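Local coordinates for uncharacterized protein (Aeromonas hydrophila J-1, PDB 6R1J) that is probably the C component of a tripartite alpha-helical pore-forming toxin, seen here in its soluble form and presumably acting with partner proteins to perforate membranes, at residues P27-A30 against V31-Q34; D116-A119 against L120-G124; E126-A129 against T130-G133. The protein carries 3 engineered substitutions. All coordinates share one frame; numbering follows the deposited sequence.

Contact 1: P27-A30 against V31-Q34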
ATOM      1  N   PRO A  27     -11.637 -10.122  14.255  1.00 35.41           N
ATOM      2  CA  PRO A  27     -12.302 -11.411  14.115  1.00 41.66           C
ATOM      3  C   PRO A  27     -11.425 -12.628  14.385  1.00 39.68           C
ATOM      4  O   PRO A  27     -10.194 -12.508  14.537  1.00 32.95           O
ATOM      5  CB  PRO A  27     -12.766 -11.437  12.654  1.00 44.37           C
ATOM      6  CG  PRO A  27     -11.860 -10.446  11.946  1.00 42.24           C
ATOM      7  CD  PRO A  27     -11.535  -9.392  12.977  1.00 41.38           C
ATOM      8  N   GLN A  28     -12.088 -13.785  14.378  1.00 34.59           N
ATOM      9  CA  GLN A  28     -11.492 -15.081  14.757  1.00 36.95           C
ATOM     10  C   GLN A  28     -10.169 -15.302  13.994  1.00 36.51           C
ATOM     11  O   GLN A  28      -9.209 -15.729  14.641  1.00 33.56           O
ATOM     12  CB  GLN A  28     -12.442 -16.248  14.482  1.00 35.60           C
ATOM     13  CG  GLN A  28     -11.844 -17.580  14.907  1.00 36.21           C
ATOM     14  CD  GLN A  28     -11.716 -17.679  16.407  1.00 40.90           C
ATOM     15  OE1 GLN A  28     -12.673 -17.385  17.133  1.00 41.31           O
ATOM     16  NE2 GLN A  28     -10.551 -18.100  16.893  1.00 35.13           N
ATOM     17  N   ASN A  29     -10.107 -15.051  12.682  1.00 34.19           N
ATOM     18  CA  ASN A  29      -8.851 -15.313  11.921  1.00 32.12           C
ATOM     19  C   ASN A  29      -7.681 -14.485  12.483  1.00 28.57           C
ATOM     20  O   ASN A  29      -6.551 -15.014  12.388  1.00 34.36           O
ATOM     21  CB  ASN A  29      -9.001 -15.130  10.413  1.00 31.31           C
ATOM     22  CG  ASN A  29      -9.963 -16.128   9.801  1.00 30.95           C
ATOM     23  OD1 ASN A  29      -9.647 -17.301   9.652  1.00 35.32           O
ATOM     24  ND2 ASN A  29     -11.121 -15.651   9.435  1.00 32.36           N
ATOM     25  N   ALA A  30      -7.917 -13.272  12.997  1.00 33.12           N
ATOM     26  CA  ALA A  30      -6.892 -12.399  13.620  1.00 33.56           C
ATOM     27  C   ALA A  30      -6.452 -13.029  14.943  1.00 38.28           C
ATOM     28  O   ALA A  30      -5.250 -13.124  15.229  1.00 31.99           O
ATOM     29  CB  ALA A  30      -7.432 -11.023  13.823  1.00 35.19           C
ATOM     30  N   VAL A  31      -7.411 -13.511  15.728  1.00 34.25           N
ATOM     31  CA  VAL A  31      -7.099 -14.226  16.989  1.00 33.78           C
ATOM     32  C   VAL A  31      -6.320 -15.508  16.669  1.00 26.13           C
ATOM     33  O   VAL A  31      -5.410 -15.836  17.439  1.00 32.91           O
ATOM     34  CB  VAL A  31      -8.368 -14.494  17.819  1.00 34.91           C
ATOM     35  CG1 VAL A  31      -8.022 -15.263  19.076  1.00 34.44           C
ATOM     36  CG2 VAL A  31      -9.044 -13.198  18.188  1.00 35.19           C
ATOM     37  N   ASN A  32      -6.634 -16.220  15.587  1.00 28.95           N
ATOM     38  CA  ASN A  32      -5.871 -17.406  15.150  1.00 30.69           C
ATOM     39  C   ASN A  32      -4.382 -17.051  14.983  1.00 35.85           C
ATOM     40  O   ASN A  32      -3.537 -17.770  15.501  1.00 32.96           O
ATOM     41  CB  ASN A  32      -6.394 -17.972  13.845  1.00 31.27           C
ATOM     42  CG  ASN A  32      -7.768 -18.615  13.960  1.00 38.67           C
ATOM     43  OD1 ASN A  32      -8.327 -18.715  15.055  1.00 32.87           O
ATOM     44  ND2 ASN A  32      -8.326 -18.980  12.820  1.00 29.58           N
ATOM     45  N   ILE A  33      -4.083 -15.937  14.323  1.00 35.28           N
ATOM     46  CA  ILE A  33      -2.673 -15.510  14.048  1.00 33.00           C
ATOM     47  C   ILE A  33      -2.028 -15.087  15.365  1.00 31.80           C
ATOM     48  O   ILE A  33      -0.838 -15.406  15.572  1.00 31.26           O
ATOM     49  CB  ILE A  33      -2.662 -14.356  13.019  1.00 31.26           C
ATOM     50  CG1 ILE A  33      -3.219 -14.831  11.693  1.00 33.60           C
ATOM     51  CG2 ILE A  33      -1.268 -13.774  12.867  1.00 37.17           C
ATOM     52  CD1 ILE A  33      -3.493 -13.732  10.686  1.00 34.50           C
ATOM     53  N   GLN A  34      -2.746 -14.316  16.184  1.00 33.02           N
ATOM     54  CA  GLN A  34      -2.231 -13.822  17.496  1.00 32.72           C
ATOM     55  C   GLN A  34      -1.775 -15.027  18.321  1.00 34.47           C
ATOM     56  O   GLN A  34      -0.670 -14.981  18.942  1.00 36.46           O
ATOM     57  CB  GLN A  34      -3.283 -13.020  18.270  1.00 32.72           C
ATOM     58  CG  GLN A  34      -3.546 -11.623  17.696  1.00 37.86           C
ATOM     59  CD  GLN A  34      -4.505 -10.799  18.522  1.00 38.46           C
ATOM     60  OE1 GLN A  34      -5.486 -11.332  19.022  1.00 40.63           O
ATOM     61  NE2 GLN A  34      -4.242  -9.503  18.691  1.00 35.71           N
TER

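Contact 2: D116-A119 against L120-G124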
ATOM      1  N   ASP A 116      -4.839 -17.722   7.352  1.00 29.60           N
ATOM      2  CA  ASP A 116      -5.593 -16.742   8.151  1.00 30.63           C
ATOM      3  C   ASP A 116      -5.511 -15.367   7.469  1.00 32.90           C
ATOM      4  O   ASP A 116      -6.507 -14.606   7.466  1.00 29.96           O
ATOM      5  CB  ASP A 116      -5.148 -16.768   9.611  1.00 33.63           C
ATOM      6  CG  ASP A 116      -5.662 -17.992  10.375  1.00 39.46           C
ATOM      7  OD1 ASP A 116      -6.850 -18.318  10.167  1.00 35.01           O
ATOM      8  OD2 ASP A 116      -4.873 -18.593  11.174  1.00 34.14           O
ATOM      9  N   ASN A 117      -4.366 -15.027   6.879  1.00 33.63           N
ATOM     10  CA  ASN A 117      -4.241 -13.724   6.174  1.00 31.00           C
ATOM     11  C   ASN A 117      -5.220 -13.654   4.998  1.00 25.60           C
ATOM     12  O   ASN A 117      -5.896 -12.628   4.877  1.00 30.02           O
ATOM     13  CB  ASN A 117      -2.831 -13.484   5.651  1.00 32.51           C
ATOM     14  CG  ASN A 117      -1.926 -12.932   6.732  1.00 45.57           C
ATOM     15  OD1 ASN A 117      -2.396 -12.580   7.818  1.00 43.17           O
ATOM     16  ND2 ASN A 117      -0.655 -12.742   6.412  1.00 54.07           N
ATOM     17  N   ILE A 118      -5.218 -14.664   4.150  1.00 31.40           N
ATOM     18  CA  ILE A 118      -6.166 -14.745   3.005  1.00 34.50           C
ATOM     19  C   ILE A 118      -7.604 -14.614   3.538  1.00 35.29           C
ATOM     20  O   ILE A 118      -8.367 -13.800   2.988  1.00 35.49           O
ATOM     21  CB  ILE A 118      -5.885 -16.032   2.221  1.00 38.87           C
ATOM     22  CG1 ILE A 118      -4.499 -15.949   1.584  1.00 38.35           C
ATOM     23  CG2 ILE A 118      -6.956 -16.288   1.177  1.00 39.28           C
ATOM     24  CD1 ILE A 118      -4.022 -17.233   0.998  1.00 37.72           C
ATOM     25  N   ALA A 119      -7.974 -15.353   4.595  1.00 35.22           N
ATOM     26  CA  ALA A 119      -9.331 -15.301   5.211  1.00 33.52           C
ATOM     27  C   ALA A 119      -9.604 -13.863   5.673  1.00 35.80           C
ATOM     28  O   ALA A 119     -10.691 -13.349   5.421  1.00 32.83           O
ATOM     29  CB  ALA A 119      -9.466 -16.306   6.348  1.00 33.06           C
ATOM     30  N   LEU A 120      -8.645 -13.183   6.312  1.00 34.56           N
ATOM     31  CA  LEU A 120      -8.859 -11.774   6.731  1.00 32.86           C
ATOM     32  C   LEU A 120      -9.063 -10.850   5.518  1.00 30.33           C
ATOM     33  O   LEU A 120      -9.910  -9.941   5.635  1.00 35.98           O
ATOM     34  CB  LEU A 120      -7.684 -11.283   7.572  1.00 35.99           C
ATOM     35  CG  LEU A 120      -7.686 -11.771   9.011  1.00 41.00           C
ATOM     36  CD1 LEU A 120      -6.419 -11.290   9.716  1.00 44.69           C
ATOM     37  CD2 LEU A 120      -8.949 -11.313   9.734  1.00 42.35           C
ATOM     38  N   GLN A 121      -8.326 -11.094   4.435  1.00 30.68           N
ATOM     39  CA  GLN A 121      -8.443 -10.319   3.172  1.00 33.49           C
ATOM     40  C   GLN A 121      -9.856 -10.464   2.592  1.00 34.44           C
ATOM     41  O   GLN A 121     -10.414  -9.453   2.212  1.00 33.02           O
ATOM     42  CB  GLN A 121      -7.368 -10.770   2.210  1.00 32.01           C
ATOM     43  CG  GLN A 121      -5.998 -10.244   2.615  1.00 40.08           C
ATOM     44  CD  GLN A 121      -5.005 -10.645   1.564  1.00 40.61           C
ATOM     45  OE1 GLN A 121      -4.193 -11.550   1.752  1.00 43.79           O
ATOM     46  NE2 GLN A 121      -5.174 -10.050   0.395  1.00 45.20           N
ATOM     47  N   ARG A 122     -10.426 -11.675   2.588  1.00 34.96           N
ATOM     48  CA  ARG A 122     -11.813 -11.901   2.093  1.00 37.43           C
ATOM     49  C   ARG A 122     -12.752 -11.062   2.945  1.00 33.86           C
ATOM     50  O   ARG A 122     -13.596 -10.375   2.398  1.00 36.84           O
ATOM     51  CB  ARG A 122     -12.246 -13.366   2.147  1.00 36.25           C
ATOM     52  CG  ARG A 122     -11.442 -14.313   1.281  1.00 40.03           C
ATOM     53  CD  ARG A 122     -12.082 -15.706   1.270  1.00 41.79           C
ATOM     54  NE  ARG A 122     -11.352 -16.568   0.370  1.00 37.65           N
ATOM     55  CZ  ARG A 122     -10.443 -17.441   0.730  1.00 45.29           C
ATOM     56  NH1 ARG A 122     -10.130 -17.625   2.014  1.00 53.17           N
ATOM     57  NH2 ARG A 122      -9.840 -18.139  -0.211  1.00 51.59           N
ATOM     58  N   ILE A 123     -12.532 -11.046   4.251  1.00 34.35           N
ATOM     59  CA  ILE A 123     -13.352 -10.259   5.196  1.00 37.76           C
ATOM     60  C   ILE A 123     -13.221  -8.756   4.882  1.00 35.96           C
ATOM     61  O   ILE A 123     -14.255  -8.070   4.923  1.00 33.26           O
ATOM     62  CB  ILE A 123     -12.984 -10.634   6.639  1.00 35.75           C
ATOM     63  CG1 ILE A 123     -13.474 -12.057   6.942  1.00 44.78           C
ATOM     64  CG2 ILE A 123     -13.559  -9.642   7.625  1.00 37.23           C
ATOM     65  CD1 ILE A 123     -13.074 -12.583   8.305  1.00 41.42           C
ATOM     66  N   GLY A 124     -12.010  -8.275   4.571  1.00 34.18           N
ATOM     67  CA  GLY A 124     -11.793  -6.845   4.257  1.00 35.45           C
ATOM     68  C   GLY A 124     -12.558  -6.453   2.997  1.00 31.43           C
ATOM     69  O   GLY A 124     -13.147  -5.394   2.967  1.00 35.73           O
TER

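Contact 3: E126-A129 against T130-G133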
ATOM      1  N   GLU A 126     -15.343  -7.842   1.990  1.00 39.80           N
ATOM      2  CA  GLU A 126     -16.796  -7.841   2.329  1.00 42.92           C
ATOM      3  C   GLU A 126     -17.125  -6.553   3.106  1.00 40.93           C
ATOM      4  O   GLU A 126     -18.214  -5.995   2.875  1.00 44.12           O
ATOM      5  CB  GLU A 126     -17.201  -9.204   2.911  1.00 44.75           C
ATOM      6  CG  GLU A 126     -17.050 -10.362   1.913  1.00 51.02           C
ATOM      7  CD  GLU A 126     -17.636 -10.164   0.512  1.00 55.75           C
ATOM      8  OE1 GLU A 126     -18.693  -9.500   0.404  1.00 63.43           O
ATOM      9  OE2 GLU A 126     -17.029 -10.674  -0.493  1.00 55.54           O
ATOM     10  N   LEU A 127     -16.190  -6.000   3.881  1.00 38.76           N
ATOM     11  CA  LEU A 127     -16.365  -4.662   4.502  1.00 36.93           C
ATOM     12  C   LEU A 127     -16.447  -3.575   3.414  1.00 36.34           C
ATOM     13  O   LEU A 127     -17.289  -2.671   3.565  1.00 38.18           O
ATOM     14  CB  LEU A 127     -15.201  -4.366   5.446  1.00 44.72           C
ATOM     15  CG  LEU A 127     -15.139  -5.285   6.662  1.00 49.42           C
ATOM     16  CD1 LEU A 127     -13.910  -4.979   7.501  1.00 47.99           C
ATOM     17  CD2 LEU A 127     -16.411  -5.175   7.488  1.00 46.47           C
ATOM     18  N   GLN A 128     -15.638  -3.656   2.359  1.00 36.63           N
ATOM     19  CA  GLN A 128     -15.687  -2.685   1.221  1.00 40.42           C
ATOM     20  C   GLN A 128     -17.100  -2.747   0.592  1.00 36.92           C
ATOM     21  O   GLN A 128     -17.707  -1.685   0.407  1.00 42.41           O
ATOM     22  CB  GLN A 128     -14.564  -2.930   0.204  1.00 38.70           C
ATOM     23  CG  GLN A 128     -13.136  -2.692   0.716  1.00 43.14           C
ATOM     24  CD  GLN A 128     -12.849  -1.235   1.025  1.00 49.62           C
ATOM     25  OE1 GLN A 128     -13.375  -0.335   0.386  1.00 53.85           O
ATOM     26  NE2 GLN A 128     -11.996  -0.969   2.010  1.00 48.69           N
ATOM     27  N   ALA A 129     -17.635  -3.942   0.324  1.00 37.98           N
ATOM     28  CA  ALA A 129     -19.008  -4.127  -0.209  1.00 38.34           C
ATOM     29  C   ALA A 129     -20.011  -3.476   0.737  1.00 39.40           C
ATOM     30  O   ALA A 129     -20.838  -2.655   0.272  1.00 44.23           O
ATOM     31  CB  ALA A 129     -19.332  -5.586  -0.429  1.00 39.65           C
ATOM     32  N   THR A 130     -19.911  -3.768   2.033  1.00 39.14           N
ATOM     33  CA  THR A 130     -20.805  -3.226   3.085  1.00 38.81           C
ATOM     34  C   THR A 130     -20.701  -1.692   3.119  1.00 40.52           C
ATOM     35  O   THR A 130     -21.726  -1.021   3.117  1.00 44.31           O
ATOM     36  CB  THR A 130     -20.487  -3.818   4.471  1.00 40.74           C
ATOM     37  OG1 THR A 130     -20.592  -5.231   4.377  1.00 41.08           O
ATOM     38  CG2 THR A 130     -21.423  -3.329   5.551  1.00 42.97           C
ATOM     39  N   ILE A 131     -19.511  -1.124   3.107  1.00 41.00           N
ATOM     40  CA  ILE A 131     -19.405   0.353   3.199  1.00 44.55           C
ATOM     41  C   ILE A 131     -20.003   0.995   1.930  1.00 46.00           C
ATOM     42  O   ILE A 131     -20.651   2.053   2.048  1.00 45.12           O
ATOM     43  CB  ILE A 131     -17.975   0.799   3.542  1.00 47.03           C
ATOM     44  CG1 ILE A 131     -17.964   2.232   4.072  1.00 59.10           C
ATOM     45  CG2 ILE A 131     -17.041   0.642   2.362  1.00 47.77           C
ATOM     46  CD1 ILE A 131     -16.654   2.664   4.701  1.00 57.89           C
ATOM     47  N   ALA A 132     -19.882   0.373   0.763  1.00 42.18           N
ATOM     48  CA  ALA A 132     -20.446   0.944  -0.476  1.00 44.08           C
ATOM     49  C   ALA A 132     -21.978   0.890  -0.403  1.00 44.07           C
ATOM     50  O   ALA A 132     -22.653   1.937  -0.611  1.00 44.28           O
ATOM     51  CB  ALA A 132     -19.920   0.193  -1.662  1.00 44.81           C
ATOM     52  N   GLY A 133     -22.835  -0.334   0.387  1.00 45.28           N
ATOM     53  CA  GLY A 133     -24.284  -0.081   0.471  1.00 46.93           C
ATOM     54  C   GLY A 133     -24.605   1.018   1.466  1.00 45.49           C
ATOM     55  O   GLY A 133     -25.553   1.747   1.226  1.00 47.57           O
TER

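Contact 1: P27-A30 against V31-Q34
N32 folds back on Q28 in the first turn of helix 28-70, just after P27 at the N-cap. From its CB outward, the N32 side chain runs beside the backbone of the preceding turn. N32 CB lies 3.3 Å from N29 O. With CG trans to its own carbonyl carbon (chi1 -69°), the amide is directed back toward the N-terminus, and N32 CG comes to 3.3 Å from Q28 O. At the tip the two branches part. N32 OD1 accepts a hydrogen bond from Q28 NE2 at 3.0 Å; the bond is almost straight (178°) and lies in the amide plane of Q28, although the donor is tilted from the carbonyl plane of N32. The two side chains cross at about a right angle with their amide planes turned 44° apart. N32 ND2 passes 3.8 Å from N29 CA and donates a hydrogen bond to D116 on helix 78-157.

Within the same turn, the backbone bond from N32 N to Q28 O is 2.8 Å. On the buried side of the helix, A30 and I33 pack on F200 of helix 163-236. N32 OD1 also sits 3.1 Å from Q28 O, acceptor against acceptor; the Q28 N-H probably offsets this approach, and it and the D116 carboxylate, one at each branch, probably set which way the N32 amide is turned.

Contact 2: D116-A119 against L120-G124
Chi1 of I118, at -66°, sets its CG2 trans to the backbone nitrogen, and R122, one turn later, has chi1 at -63° and a chain extended from CG to NE; together these torsions bring the I118 methyl over one face of the R122 guanidinium. The methyl stands 3.2 Å above that plane, offset toward the rim of the group. Its nearest partner is R122 NH1, 3.5 Å from I118 CG2, while R122 CZ lies 3.7 Å from the same carbon. Closer to the backbone, R122 CG rests 3.6 Å from I118 O, which also accepts a hydrogen bond from R122 N at 3.0 Å. A single isoleucine thus meets both ends of the arginine, with its carbonyl near the root and its branch methyl at the charged group. The guanidinium is not spent within the turn: R122 NE forms a salt bridge with E126 of the second subunit, and I118, Q121 and R122 all pack on V125 of that subunit.

Q121 lies along the neighbouring line of the helix. Its CG approaches N117 O to 3.3 Å, beside the backbone bond from Q121 N to N117 O. N117 OD1 is hydrogen-bonded to T204 of helix 163-236. L120 lays its CG 3.4 Å from D116 O, and its side chain packs on F200 and L201 of helix 163-236. These i to i+4 contacts belong to an unbroken alpha-helix with one flank in the subunit's own bundle and another on a partner chain, consistent with the long all-helical architecture of the alpha-pore-forming toxins.

Contact 3: E126-A129 against T130-G133
T130 meets E126 through both its backbone and its side chain, and this double attachment dominates the turn of helix 78-157 from E126 to G133. T130 N donates to E126 O at 2.9 Å in the ordinary helical manner. The hydroxyl adds a second bond to that oxygen, T130 OG1 to E126 O, also 2.9 Å, because chi1 of -57° places OG1 trans to the carbonyl carbon and turns it back down the helix. The two donors come from opposite faces of the E126 carbonyl plane. OG1 stands above that plane, 35° out of it and not on a lone pair. T130 CB, 3.5 Å from L127 O, fits beside the next carbonyl of the turn.

A129 takes part mainly through its carbonyl: A129 O accepts a hydrogen bond from G133 N at 3.1 Å, and A132 CB lies 3.6 Å from A129 O. R122 of the second subunit packs against A129. I131 makes the tight fit on another side of the helix. Its chi1 of -162° puts CG2 between its own backbone nitrogen and carbonyl carbon, and I131 CG2 reaches 3.1 Å from Q128 O. The end of the I131 side chain leads away from 126-129, and I131 also touches E191 on helix 163-236, while L127 and Q128 meet I194 there.

Chemically, the side-chain hydroxyl of T130 is satisfied within its own helix. With two donors drawn to one oxygen, the E126 carbonyl would probably be more strongly polarised than its neighbours, and the bond to E126 O probably holds T130 in this rotation.

Contacts 2 and 3 are successive parts of helix 78-157, with centres 14 Å apart, and both face the second subunit. The pairing across that interface is reciprocal: R122 of contact 2 meets E126 of the second subunit, and E126 of contact 3 meets R122 of the second subunit. Contact 1 lies on helix 28-70 and is centred 10 Å from contact 2, which it touches directly: I33 CG1 packs 3.4 Å from D116 CB. Contacts 1 and 3 do not touch, their nearest atoms being about 7 Å apart. A bound sodium ion lies about 8 Å from the Q34 side chain of contact 1.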